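NAD-dependent aldehyde dehydrogenase (Sinorhizobium meliloti, PDB 3U4J) probably oxidises aldehydes to carboxylic acids with NAD or NADP as electron acceptor, as a calcium-binding, tetrameric member of the aldehyde dehydrogenase family. Local coordinates at residues 71-76 / 189-194. Residues are numbered along the deposited sequence; the frame is centred on the assembly and turned at random.
Sequences RKAFDA and GCTVVL
Phe-74 and Thr-191 face each other with CA atoms 6.0 Å apart where the last turn of helix 60-75 lies over the start of strand 191-195; the local axes approach to 8.0 Å and run nearly antiparallel, at 165°. The threonine fits because its two branches do different work. Its methyl CG2, anti to the carbonyl carbon, points into the helix surface, 3.6 Å from CB of Ala-73, a residue small enough to let the strand come close, and also packs against the backbone N of Phe-74. Its hydroxyl, turned back over the main chain with chi1 at 57°, lies 3.7 Å from CB of Phe-74 through OG1 and hydrogen-bonds to the carbonyl O of Ala-70, so a buried polar group is satisfied at the helix itself. The ring of Phe-74, with CG anti to the backbone N (chi1 -169°), reaches past the threonine toward the turn before the strand. There CE2 meets O of Gly-189 at 3.3 Å, the oxygen lying near the ring plane, at the edge. Gly-189 ends helix 174-187 in a Schellman motif, with the positive phi that a residue lacking a side chain adopts easily. Beyond the ring, Arg-71 grips Asp-75 side-on, NE to OD2 at 2.9 Å and NH2 to OD1 at 3.0 Å; the arginine also bridges to Asp-242, and the aspartate to Arg-450 of a second subunit. The C-terminal end of helix 60-75 thus packs on a face of the mixed sheet in the probable Rossmann-type cofactor domain, over strand 191-195, whose neighbours 153-168 and 221-223 run parallel to it. Across the contact the cohesion is mainly van der Waals, and the Gly-189 oxygen, buried without a hydrogen-bond partner in the model, has the weakly positive C-H edge of Phe-74 as a probably modest electrostatic compensation.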
# COMPACT_ATOMS: atom_id res chain seq x y z
N ARG A 71 22.23 10.04 20.25
CA ARG A 71 21.44 11.27 20.42
C ARG A 71 21.99 12.43 19.55
O ARG A 71 21.24 13.09 18.82
CB ARG A 71 21.39 11.65 21.90
CG ARG A 71 20.29 12.66 22.28
CD ARG A 71 18.89 12.02 22.29
NE ARG A 71 18.18 12.38 21.07
CZ ARG A 71 17.03 11.86 20.68
NH1 ARG A 71 16.41 10.93 21.39
NH2 ARG A 71 16.49 12.28 19.54
N LYS A 72 23.29 12.66 19.65
CA LYS A 72 23.95 13.70 18.86
C LYS A 72 23.84 13.37 17.38
O LYS A 72 23.48 14.23 16.58
CB LYS A 72 25.42 13.84 19.30
CG LYS A 72 26.18 14.95 18.53
CD LYS A 72 27.62 15.18 19.07
CE LYS A 72 28.43 13.87 19.21
NZ LYS A 72 29.93 14.07 19.15
N ALA A 73 24.10 12.10 17.02
CA ALA A 73 23.99 11.69 15.60
C ALA A 73 22.62 11.97 15.01
O ALA A 73 22.52 12.41 13.88
CB ALA A 73 24.38 10.21 15.42
N PHE A 74 21.57 11.71 15.79
CA PHE A 74 20.21 11.94 15.35
C PHE A 74 19.78 13.42 15.35
O PHE A 74 19.16 13.90 14.38
CB PHE A 74 19.22 11.17 16.21
CG PHE A 74 17.84 11.18 15.63
CD1 PHE A 74 16.89 12.08 16.08
CD2 PHE A 74 17.51 10.31 14.58
CE1 PHE A 74 15.60 12.10 15.51
CE2 PHE A 74 16.26 10.34 14.02
CZ PHE A 74 15.29 11.23 14.47
N ASP A 75 20.09 14.11 16.44
CA ASP A 75 19.68 15.52 16.61
C ASP A 75 20.48 16.53 15.79
O ASP A 75 19.92 17.52 15.32
CB ASP A 75 19.73 15.92 18.10
CG ASP A 75 18.68 15.20 18.95
OD1 ASP A 75 17.65 14.77 18.41
OD2 ASP A 75 18.90 15.06 20.17
N ALA A 76 21.77 16.29 15.61
CA ALA A 76 22.63 17.28 14.94
C ALA A 76 23.36 16.74 13.72
O ALA A 76 23.78 17.53 12.85
CB ALA A 76 23.64 17.92 15.96
N GLY A 189 16.18 6.01 9.29
CA GLY A 189 16.77 7.32 9.70
C GLY A 189 17.13 7.37 11.19
O GLY A 189 17.56 8.42 11.69
N CYS A 190 16.97 6.25 11.91
CA CYS A 190 17.27 6.18 13.34
C CYS A 190 18.76 6.04 13.54
O CYS A 190 19.47 5.68 12.61
CB CYS A 190 16.61 4.96 14.03
SG CYS A 190 14.82 4.99 13.96
N THR A 191 19.22 6.31 14.76
CA THR A 191 20.58 5.97 15.17
C THR A 191 20.41 4.94 16.26
O THR A 191 19.34 4.87 16.89
CB THR A 191 21.33 7.20 15.73
OG1 THR A 191 20.59 7.76 16.83
CG2 THR A 191 21.45 8.24 14.65
N VAL A 192 21.43 4.12 16.49
CA VAL A 192 21.24 2.97 17.36
C VAL A 192 22.40 2.73 18.33
O VAL A 192 23.55 3.10 18.07
CB VAL A 192 21.02 1.65 16.54
CG1 VAL A 192 19.88 1.81 15.56
CG2 VAL A 192 22.31 1.18 15.85
N VAL A 193 22.07 2.10 19.45
CA VAL A 193 23.06 1.50 20.31
C VAL A 193 22.75 0.02 20.39
O VAL A 193 21.67 -0.38 20.84
CB VAL A 193 23.08 2.14 21.75
CG1 VAL A 193 24.11 1.45 22.63
CG2 VAL A 193 23.39 3.65 21.67
N LEU A 194 23.70 -0.78 19.93
CA LEU A 194 23.57 -2.22 19.84
C LEU A 194 24.25 -2.84 21.04
O LEU A 194 25.43 -2.57 21.28
CB LEU A 194 24.24 -2.76 18.55
CG LEU A 194 24.26 -4.29 18.30
CD1 LEU A 194 22.85 -4.83 18.27
CD2 LEU A 194 24.98 -4.65 17.01